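Long-range contacts in suppressor of fused homolog (Drosophila melanogaster, PDB 6LPH), which probably binds and sequesters DNA-binding transcription factors, and is represented here by the N-terminal, SUFU-family part of its chain: residues F77-L82 against S98-E103; L104-A109 against C194-V199; G198-E203 against M234-S239. One frame throughout, in Å; residues are numbered along the deposited sequence.

Contact 1. Residues F77-L82 against S98-E103; sequences FGLSDL and SGMGFE
Three donors of F77-L82 converge on the carboxylate oxygen OE2 of E103. The backbone N-H of G78 enters on the syn side in an almost straight line (178°), with G78 N 2.8 Å from E103 OE2. S80 grips the same oxygen twice: its N-H comes from above the carboxylate plane, while its hydroxyl arrives on the anti side, leaving only 2.5 Å between S80 OG and E103 OE2. The other oxygen is engaged as well, for L79 N lies 3.0 Å from E103 OE1 and S76 OG bonds to it from the preceding strand. A bend at chi2 (-73°) brings the carboxylate of E103 back against the loop, and so many donors around a buried acid would probably favour its ionised form. All this happens where strand 71-77 gives way to a loop and strand 97-109, about twenty residues later, turns a corner through a type II' beta turn, S98 to G101, and runs on as regular strand through F102 and E103. The turn rests against the loop backbone: M100 N donates to L79 O over 2.8 Å, nearly along the C=O axis. G99, with positive phi (60°), sits so close here that a side-chain carbon would collide with L79 O. Beside it, S98 OG accepts the N-H of D81, with 2.8 Å from D81 N to S98 OG, and also bonds to T188; the carboxylate of D81 turns elsewhere, to the backbone of H83 and G84. The apolar share falls to L79, whose CB lies over one face of the F102 ring while its methyl CD1 reaches the rim, 3.6 Å from F102 CE1. Helix 131-146 closes over this group, with F144 on L79 and M100, and C143 on F102.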
loop_
_atom_site.group_PDB
_atom_site.type_symbol
_atom_site.label_atom_id
_atom_site.label_comp_id
_atom_site.label_asym_id
_atom_site.label_seq_id
_atom_site.Cartn_x
_atom_site.Cartn_y
_atom_site.Cartn_z
ATOM N N PHE A 77 -4.979 -7.303 -3.307
ATOM C CA PHE A 77 -5.839 -7.989 -4.282
ATOM C C PHE A 77 -7.201 -8.101 -3.645
ATOM O O PHE A 77 -7.351 -8.792 -2.610
ATOM C CB PHE A 77 -5.357 -9.414 -4.551
ATOM C CG PHE A 77 -3.970 -9.509 -5.128
ATOM C CD1 PHE A 77 -2.842 -9.386 -4.305
ATOM C CD2 PHE A 77 -3.784 -9.805 -6.479
ATOM C CE1 PHE A 77 -1.557 -9.504 -4.827
ATOM C CE2 PHE A 77 -2.496 -9.941 -6.993
ATOM C CZ PHE A 77 -1.379 -9.785 -6.169
ATOM N N GLY A 78 -8.191 -7.456 -4.263
ATOM C CA GLY A 78 -9.569 -7.552 -3.814
ATOM C C GLY A 78 -10.441 -6.347 -4.095
ATOM O O GLY A 78 -11.653 -6.501 -4.151
ATOM N N LEU A 79 -9.847 -5.150 -4.232
ATOM C CA LEU A 79 -10.614 -3.930 -4.580
ATOM C C LEU A 79 -11.007 -3.939 -6.056
ATOM O O LEU A 79 -12.039 -3.370 -6.435
ATOM C CB LEU A 79 -9.834 -2.635 -4.216
ATOM C CG LEU A 79 -9.669 -2.471 -2.684
ATOM C CD1 LEU A 79 -8.600 -1.457 -2.370
ATOM C CD2 LEU A 79 -10.974 -1.935 -2.162
ATOM N N SER A 80 -10.188 -4.588 -6.871
ATOM C CA SER A 80 -10.549 -4.839 -8.278
ATOM C C SER A 80 -11.294 -6.183 -8.386
ATOM O O SER A 80 -11.422 -6.919 -7.389
ATOM C CB SER A 80 -9.298 -4.825 -9.153
ATOM O OG SER A 80 -8.486 -5.951 -8.871
ATOM N N ASP A 81 -11.809 -6.492 -9.576
ATOM C CA ASP A 81 -12.592 -7.707 -9.750
ATOM C C ASP A 81 -11.659 -8.873 -10.084
ATOM O O ASP A 81 -11.347 -9.107 -11.259
ATOM C CB ASP A 81 -13.654 -7.511 -10.847
ATOM C CG ASP A 81 -14.521 -8.741 -11.057
ATOM O OD1 ASP A 81 -15.357 -8.730 -11.985
ATOM O OD2 ASP A 81 -14.360 -9.735 -10.316
ATOM N N LEU A 82 -11.213 -9.587 -9.047
ATOM C CA LEU A 82 -10.314 -10.737 -9.211
ATOM C C LEU A 82 -10.949 -11.908 -9.978
ATOM O O LEU A 82 -10.254 -12.679 -10.634
ATOM C CB LEU A 82 -9.895 -11.251 -7.827
ATOM C CG LEU A 82 -9.166 -10.237 -6.909
ATOM C CD1 LEU A 82 -8.775 -10.876 -5.548
ATOM C CD2 LEU A 82 -7.946 -9.643 -7.623
ATOM N N SER A 98 -12.467 -2.508 -13.357
ATOM C CA SER A 98 -12.528 -3.836 -12.757
ATOM C C SER A 98 -12.882 -3.622 -11.281
ATOM O O SER A 98 -12.068 -3.080 -10.547
ATOM C CB SER A 98 -11.160 -4.534 -12.874
ATOM O OG SER A 98 -11.163 -5.784 -12.211
ATOM N N GLY A 99 -14.087 -4.004 -10.857
ATOM C CA GLY A 99 -14.516 -3.790 -9.462
ATOM C C GLY A 99 -14.492 -2.307 -9.176
ATOM O O GLY A 99 -15.023 -1.524 -9.970
ATOM N N MET A 100 -13.854 -1.916 -8.070
ATOM C CA MET A 100 -13.673 -0.485 -7.794
ATOM C C MET A 100 -12.688 0.202 -8.750
ATOM O O MET A 100 -12.629 1.423 -8.792
ATOM C CB MET A 100 -13.302 -0.228 -6.317
ATOM C CG MET A 100 -14.396 -0.703 -5.369
ATOM S SD MET A 100 -14.303 0.095 -3.753
ATOM C CE MET A 100 -15.191 1.629 -4.085
ATOM N N GLY A 101 -11.934 -0.570 -9.527
ATOM C CA GLY A 101 -11.122 0.004 -10.610
ATOM C C GLY A 101 -9.691 0.316 -10.193
ATOM O O GLY A 101 -8.924 0.954 -10.947
ATOM N N PHE A 102 -9.328 -0.137 -8.992
ATOM C CA PHE A 102 -7.973 0.054 -8.510
ATOM C C PHE A 102 -7.575 -1.009 -7.477
ATOM O O PHE A 102 -8.449 -1.740 -6.977
ATOM C CB PHE A 102 -7.819 1.473 -7.919
ATOM C CG PHE A 102 -8.548 1.669 -6.615
ATOM C CD1 PHE A 102 -7.895 1.495 -5.405
ATOM C CD2 PHE A 102 -9.896 2.006 -6.611
ATOM C CE1 PHE A 102 -8.565 1.680 -4.206
ATOM C CE2 PHE A 102 -10.569 2.172 -5.417
ATOM C CZ PHE A 102 -9.907 2.007 -4.219
ATOM N N GLU A 103 -6.263 -1.126 -7.221
ATOM C CA GLU A 103 -5.758 -1.806 -6.030
ATOM C C GLU A 103 -4.850 -0.842 -5.305
ATOM O O GLU A 103 -4.375 0.141 -5.889
ATOM C CB GLU A 103 -5.005 -3.129 -6.339
ATOM C CG GLU A 103 -5.900 -4.234 -6.965
ATOM C CD GLU A 103 -6.884 -4.891 -6.005
ATOM O OE1 GLU A 103 -6.918 -4.575 -4.764
ATOM O OE2 GLU A 103 -7.616 -5.787 -6.493
#

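Contact 2. Residues L104-A109 against C194-V199; sequences LTFRLA and CQIVGV
This is a parallel strand pairing at the middle of the mixed sheet, where strand 97-109 lies beside strand 189-199; every other neighbouring pair in the sheet is antiparallel. T105 carries both backbone bonds, its N-H going to C194 O (T105 N to C194 O 2.9 Å) and its carbonyl taking the N-H of I196 (I196 N to T105 O 2.8 Å). Beyond that the strands spread, their directions 42° apart, and where the next bond of a parallel pair would fall, water 1 lies between I196 O and R107 N, 2.7 Å from I196 O. The ring of F106 turns its edge to the same carbonyl, with F106 CD1 3.5 Å from I196 O. L104 and I196 share this face of the sheet, the methyl L104 CD2 lying 3.8 Å from I196 CD1, and helix 131-146 packs over it through I139 on L104 and P132 on F106. On the other face T105 and Q195 are closely fitted, with T105 OG1 3.1 Å from Q195 CB. With CG anti to the backbone N (chi1 -175°) and the chain extended beyond it, the amide of Q195 reaches across to R107. There R107 NE donates to Q195 OE1 over 2.8 Å, from above the carbonyl plane, and the guanidinium and amide planes stand 64° apart. Beyond the contact, D178 binds the hydroxyl of T105 and forms a salt bridge with R107 NH2, which also donates to Q180, while R107 NH1 bonds to H71 and Q195 NE2 to W229 O. D178 probably balances the buried charge of R107, while Q195, Q180 and H71 accept further N-H groups, and the arginine links its own strand to three others, 71-77, 189-199 and 172-186.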
loop_
_atom_site.group_PDB
_atom_site.type_symbol
_atom_site.label_atom_id
_atom_site.label_comp_id
_atom_site.label_asym_id
_atom_site.label_seq_id
_atom_site.Cartn_x
_atom_site.Cartn_y
_atom_site.Cartn_z
ATOM N N LEU A 104 -4.625 -1.133 -4.017
ATOM C CA LEU A 104 -3.761 -0.324 -3.195
ATOM C C LEU A 104 -2.313 -0.820 -3.237
ATOM O O LEU A 104 -2.066 -2.046 -3.210
ATOM C CB LEU A 104 -4.221 -0.405 -1.741
ATOM C CG LEU A 104 -5.636 0.168 -1.495
ATOM C CD1 LEU A 104 -6.105 -0.147 -0.081
ATOM C CD2 LEU A 104 -5.662 1.679 -1.749
ATOM N N THR A 105 -1.366 0.120 -3.305
ATOM C CA THR A 105 0.034 -0.206 -3.051
ATOM C C THR A 105 0.628 0.673 -1.929
ATOM O O THR A 105 0.049 1.707 -1.555
ATOM C CB THR A 105 0.923 -0.169 -4.311
ATOM O OG1 THR A 105 1.252 1.180 -4.629
ATOM C CG2 THR A 105 0.206 -0.821 -5.553
ATOM N N PHE A 106 1.770 0.256 -1.393
ATOM C CA PHE A 106 2.400 1.044 -0.331
ATOM C C PHE A 106 3.901 0.751 -0.386
ATOM O O PHE A 106 4.303 -0.386 -0.663
ATOM C CB PHE A 106 1.775 0.658 1.002
ATOM C CG PHE A 106 2.347 1.385 2.220
ATOM C CD1 PHE A 106 2.303 2.789 2.318
ATOM C CD2 PHE A 106 2.855 0.660 3.290
ATOM C CE1 PHE A 106 2.770 3.463 3.442
ATOM C CE2 PHE A 106 3.318 1.330 4.458
ATOM C CZ PHE A 106 3.292 2.729 4.518
ATOM N N ARG A 107 4.713 1.794 -0.234
ATOM C CA ARG A 107 6.178 1.624 -0.220
ATOM C C ARG A 107 6.713 2.042 1.132
ATOM O O ARG A 107 6.554 3.200 1.570
ATOM C CB ARG A 107 6.849 2.399 -1.331
ATOM C CG ARG A 107 6.419 1.873 -2.730
ATOM C CD ARG A 107 7.102 2.627 -3.845
ATOM N NE ARG A 107 6.573 2.216 -5.154
ATOM C CZ ARG A 107 7.004 1.150 -5.839
ATOM N NH1 ARG A 107 8.022 0.394 -5.356
ATOM N NH2 ARG A 107 6.469 0.856 -7.033
ATOM N N LEU A 108 7.349 1.106 1.797
ATOM C CA LEU A 108 7.761 1.358 3.188
ATOM C C LEU A 108 9.291 1.285 3.375
ATOM O O LEU A 108 9.901 0.234 3.164
ATOM C CB LEU A 108 7.028 0.398 4.110
ATOM C CG LEU A 108 7.522 0.389 5.581
ATOM C CD1 LEU A 108 7.241 1.722 6.257
ATOM C CD2 LEU A 108 6.862 -0.767 6.342
ATOM N N ALA A 109 9.898 2.406 3.775
ATOM C CA ALA A 109 11.352 2.496 3.925
ATOM C C ALA A 109 11.835 1.523 4.992
ATOM O O ALA A 109 11.203 1.360 6.041
ATOM C CB ALA A 109 11.781 3.933 4.267
ATOM N N CYS A 194 -3.096 2.403 -7.017
ATOM C CA CYS A 194 -3.130 3.622 -6.222
ATOM C C CYS A 194 -2.177 3.467 -5.049
ATOM O O CYS A 194 -2.444 2.713 -4.094
ATOM C CB CYS A 194 -4.553 3.899 -5.719
ATOM S SG CYS A 194 -5.601 4.426 -7.088
ATOM N N GLN A 195 -1.061 4.188 -5.117
ATOM C CA GLN A 195 -0.059 4.080 -4.066
ATOM C C GLN A 195 -0.363 5.055 -2.944
ATOM O O GLN A 195 -0.442 6.284 -3.133
ATOM C CB GLN A 195 1.348 4.324 -4.600
ATOM C CG GLN A 195 2.439 4.111 -3.550
ATOM C CD GLN A 195 3.813 4.330 -4.123
ATOM O OE1 GLN A 195 4.210 3.676 -5.099
ATOM N NE2 GLN A 195 4.549 5.264 -3.540
ATOM N N ILE A 196 -0.510 4.483 -1.761
ATOM C CA ILE A 196 -0.757 5.249 -0.562
ATOM C C ILE A 196 0.582 5.825 -0.083
ATOM O O ILE A 196 1.615 5.139 -0.139
ATOM C CB ILE A 196 -1.493 4.330 0.446
ATOM C CG1 ILE A 196 -3.010 4.482 0.294
ATOM C CG2 ILE A 196 -1.263 4.704 1.882
ATOM C CD1 ILE A 196 -3.515 4.683 -1.093
ATOM N N VAL A 197 0.577 7.093 0.346
ATOM C CA VAL A 197 1.805 7.781 0.837
ATOM C C VAL A 197 1.509 8.405 2.193
ATOM O O VAL A 197 0.611 9.223 2.295
ATOM C CB VAL A 197 2.279 8.890 -0.145
ATOM C CG1 VAL A 197 3.567 9.592 0.331
ATOM C CG2 VAL A 197 2.488 8.320 -1.525
ATOM N N GLY A 198 2.275 8.039 3.224
ATOM C CA GLY A 198 2.049 8.617 4.549
ATOM C C GLY A 198 2.569 10.047 4.562
ATOM O O GLY A 198 3.627 10.333 3.999
ATOM N N VAL A 199 1.821 10.946 5.197
ATOM C CA VAL A 199 2.160 12.369 5.240
ATOM C C VAL A 199 1.922 12.996 6.635
ATOM O O VAL A 199 1.145 12.472 7.476
ATOM C CB VAL A 199 1.408 13.211 4.160
ATOM C CG1 VAL A 199 1.822 12.795 2.745
ATOM C CG2 VAL A 199 -0.113 13.122 4.322
HETATM O O HOH W 1 4.294 5.023 0.107
#

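Contact 3. Residues G198-E203 against M234-S239; sequences GVFDDE and MDRQMS
R236 and E203 form an end-on, two-nitrogen salt bridge at the place where strand 189-199 passes into helix 201-219 and the loop M234-S239 leads into helix 240-243. R236 NH2 stands 2.8 Å from E203 OE1 and R236 NH1 3.0 Å from E203 OE2; each oxygen uses its syn lone pair, and the two flat groups are nearly coplanar. The R236 chain bends at chi3 (-20°), turning the guanidinium toward E203. F200 lies over one face of the guanidinium, its CE2 3.4 Å from R236 NH2, with the planes 42° apart. A leucine in place of R236 would probably leave the buried carboxylate of E203 without its countercharge and F200 CE2 without the guanidinium face it rests on. R236 NH2 also donates to M238 O, and water 2 joins R236 NH1 to G198 O. E203 OE2 accepts the N-H of F200, at the N-cap of helix 201-219, while E203 OE1 receives V240 N at the start of the second helix, so one carboxylate serves both helix beginnings. S239 N-caps that second helix, its OG capping a backbone N and its own N-H going to E242, consistent with a capping box; its CB sits over the F200 ring face in a CH-pi contact, 4.1 Å from the centroid. Its hydroxyl, S239 OG, donates to the syn lone pair of D202 OD2 at 2.7 Å.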
loop_
_atom_site.group_PDB
_atom_site.type_symbol
_atom_site.label_atom_id
_atom_site.label_comp_id
_atom_site.label_asym_id
_atom_site.label_seq_id
_atom_site.Cartn_x
_atom_site.Cartn_y
_atom_site.Cartn_z
ATOM N N GLY A 198 2.275 8.039 3.224
ATOM C CA GLY A 198 2.049 8.617 4.549
ATOM C C GLY A 198 2.569 10.047 4.562
ATOM O O GLY A 198 3.627 10.333 3.999
ATOM N N VAL A 199 1.821 10.946 5.197
ATOM C CA VAL A 199 2.160 12.369 5.240
ATOM C C VAL A 199 1.922 12.996 6.635
ATOM O O VAL A 199 1.145 12.472 7.476
ATOM C CB VAL A 199 1.408 13.211 4.160
ATOM C CG1 VAL A 199 1.822 12.795 2.745
ATOM C CG2 VAL A 199 -0.113 13.122 4.322
ATOM N N PHE A 200 2.553 14.150 6.835
ATOM C CA PHE A 200 2.419 14.962 8.059
ATOM C C PHE A 200 1.079 15.672 8.022
ATOM O O PHE A 200 0.405 15.768 6.951
ATOM C CB PHE A 200 3.535 16.033 8.119
ATOM C CG PHE A 200 4.851 15.537 8.655
ATOM C CD1 PHE A 200 5.399 16.106 9.806
ATOM C CD2 PHE A 200 5.575 14.524 7.991
ATOM C CE1 PHE A 200 6.623 15.654 10.302
ATOM C CE2 PHE A 200 6.796 14.068 8.492
ATOM C CZ PHE A 200 7.313 14.629 9.659
ATOM N N ASP A 201 0.693 16.163 9.183
ATOM C CA ASP A 201 -0.524 16.950 9.319
ATOM C C ASP A 201 -0.519 18.142 8.381
ATOM O O ASP A 201 -1.541 18.396 7.753
ATOM C CB ASP A 201 -0.714 17.472 10.751
ATOM C CG ASP A 201 -1.171 16.388 11.735
ATOM O OD1 ASP A 201 -1.185 15.187 11.406
ATOM O OD2 ASP A 201 -1.500 16.754 12.883
ATOM N N ASP A 202 0.599 18.884 8.305
ATOM C CA ASP A 202 0.622 20.083 7.446
ATOM C C ASP A 202 0.569 19.717 5.957
ATOM O O ASP A 202 -0.064 20.417 5.160
ATOM C CB ASP A 202 1.780 21.061 7.777
ATOM C CG ASP A 202 3.179 20.438 7.623
ATOM O OD1 ASP A 202 3.299 19.203 7.506
ATOM O OD2 ASP A 202 4.175 21.196 7.645
ATOM N N GLU A 203 1.200 18.599 5.598
ATOM C CA GLU A 203 1.142 18.087 4.217
ATOM C C GLU A 203 -0.310 17.742 3.834
ATOM O O GLU A 203 -0.790 18.073 2.724
ATOM C CB GLU A 203 2.087 16.879 4.053
ATOM C CG GLU A 203 3.564 17.292 3.989
ATOM C CD GLU A 203 4.578 16.213 4.369
ATOM O OE1 GLU A 203 5.784 16.560 4.405
ATOM O OE2 GLU A 203 4.206 15.039 4.619
ATOM N N MET A 234 8.425 5.932 8.129
ATOM C CA MET A 234 7.633 6.180 9.364
ATOM C C MET A 234 8.398 6.975 10.426
ATOM O O MET A 234 7.786 7.531 11.342
ATOM C CB MET A 234 7.084 4.871 9.950
ATOM C CG MET A 234 6.177 4.103 8.966
ATOM S SD MET A 234 4.684 5.034 8.463
ATOM C CE MET A 234 3.855 5.124 10.052
ATOM N N ASP A 235 9.718 7.039 10.278
ATOM C CA ASP A 235 10.576 7.756 11.220
ATOM C C ASP A 235 10.897 9.167 10.732
ATOM O O ASP A 235 11.738 9.849 11.330
ATOM C CB ASP A 235 11.906 6.990 11.419
ATOM C CG ASP A 235 11.701 5.608 11.996
ATOM O OD1 ASP A 235 10.909 5.474 12.958
ATOM O OD2 ASP A 235 12.342 4.655 11.500
ATOM N N ARG A 236 10.259 9.602 9.646
ATOM C CA ARG A 236 10.519 10.960 9.134
ATOM C C ARG A 236 10.229 12.016 10.196
ATOM O O ARG A 236 9.186 11.983 10.847
ATOM C CB ARG A 236 9.692 11.282 7.885
ATOM C CG ARG A 236 10.476 12.197 6.997
ATOM C CD ARG A 236 9.775 12.952 5.892
ATOM N NE ARG A 236 8.476 12.497 5.386
ATOM C CZ ARG A 236 7.509 13.375 5.078
ATOM N NH1 ARG A 236 6.337 12.995 4.576
ATOM N NH2 ARG A 236 7.720 14.677 5.294
ATOM N N GLN A 237 11.118 12.985 10.314
ATOM C CA GLN A 237 11.056 13.911 11.455
ATOM C C GLN A 237 10.487 15.269 11.108
ATOM O O GLN A 237 9.945 15.940 11.973
ATOM C CB GLN A 237 12.426 14.062 12.128
ATOM C CG GLN A 237 12.848 12.885 13.021
ATOM C CD GLN A 237 11.760 12.428 13.983
ATOM O OE1 GLN A 237 11.373 11.263 13.986
ATOM N NE2 GLN A 237 11.239 13.350 14.786
ATOM N N MET A 238 10.586 15.656 9.838
ATOM C CA MET A 238 10.213 17.007 9.407
ATOM C C MET A 238 9.394 16.924 8.134
ATOM O O MET A 238 9.651 16.048 7.309
ATOM C CB MET A 238 11.466 17.865 9.174
ATOM C CG MET A 238 12.092 18.399 10.469
ATOM S SD MET A 238 13.670 19.253 10.267
ATOM C CE MET A 238 13.158 20.790 9.505
ATOM N N SER A 239 8.409 17.821 7.988
ATOM C CA SER A 239 7.582 17.857 6.787
ATOM C C SER A 239 8.337 18.544 5.690
ATOM O O SER A 239 9.359 19.216 5.928
ATOM C CB SER A 239 6.271 18.608 7.022
ATOM O OG SER A 239 6.507 19.999 7.135
HETATM O O HOH W 2 6.112 10.462 3.042
#

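Overall arrangement
The three contacts follow the sheet from one end of its central strands to the other. Along the chain, contact 1 closes before contact 2 opens, and contact 3 begins on the last residues of contact 2, G198 and V199. Contacts 1 and 2 both use strand 97-109, their centres about 17 Å apart; they meet where L79 packs on L104 and F102 on C194. Contacts 2 and 3 share strand 189-199, with centres about 13 Å apart and L108 touching M234. Contacts 1 and 3, about 29 Å between centres, lie on opposite sides of the chain's centre. Together they tie the loop after strand 71-77, the central parallel pair and two helix starts into one domain.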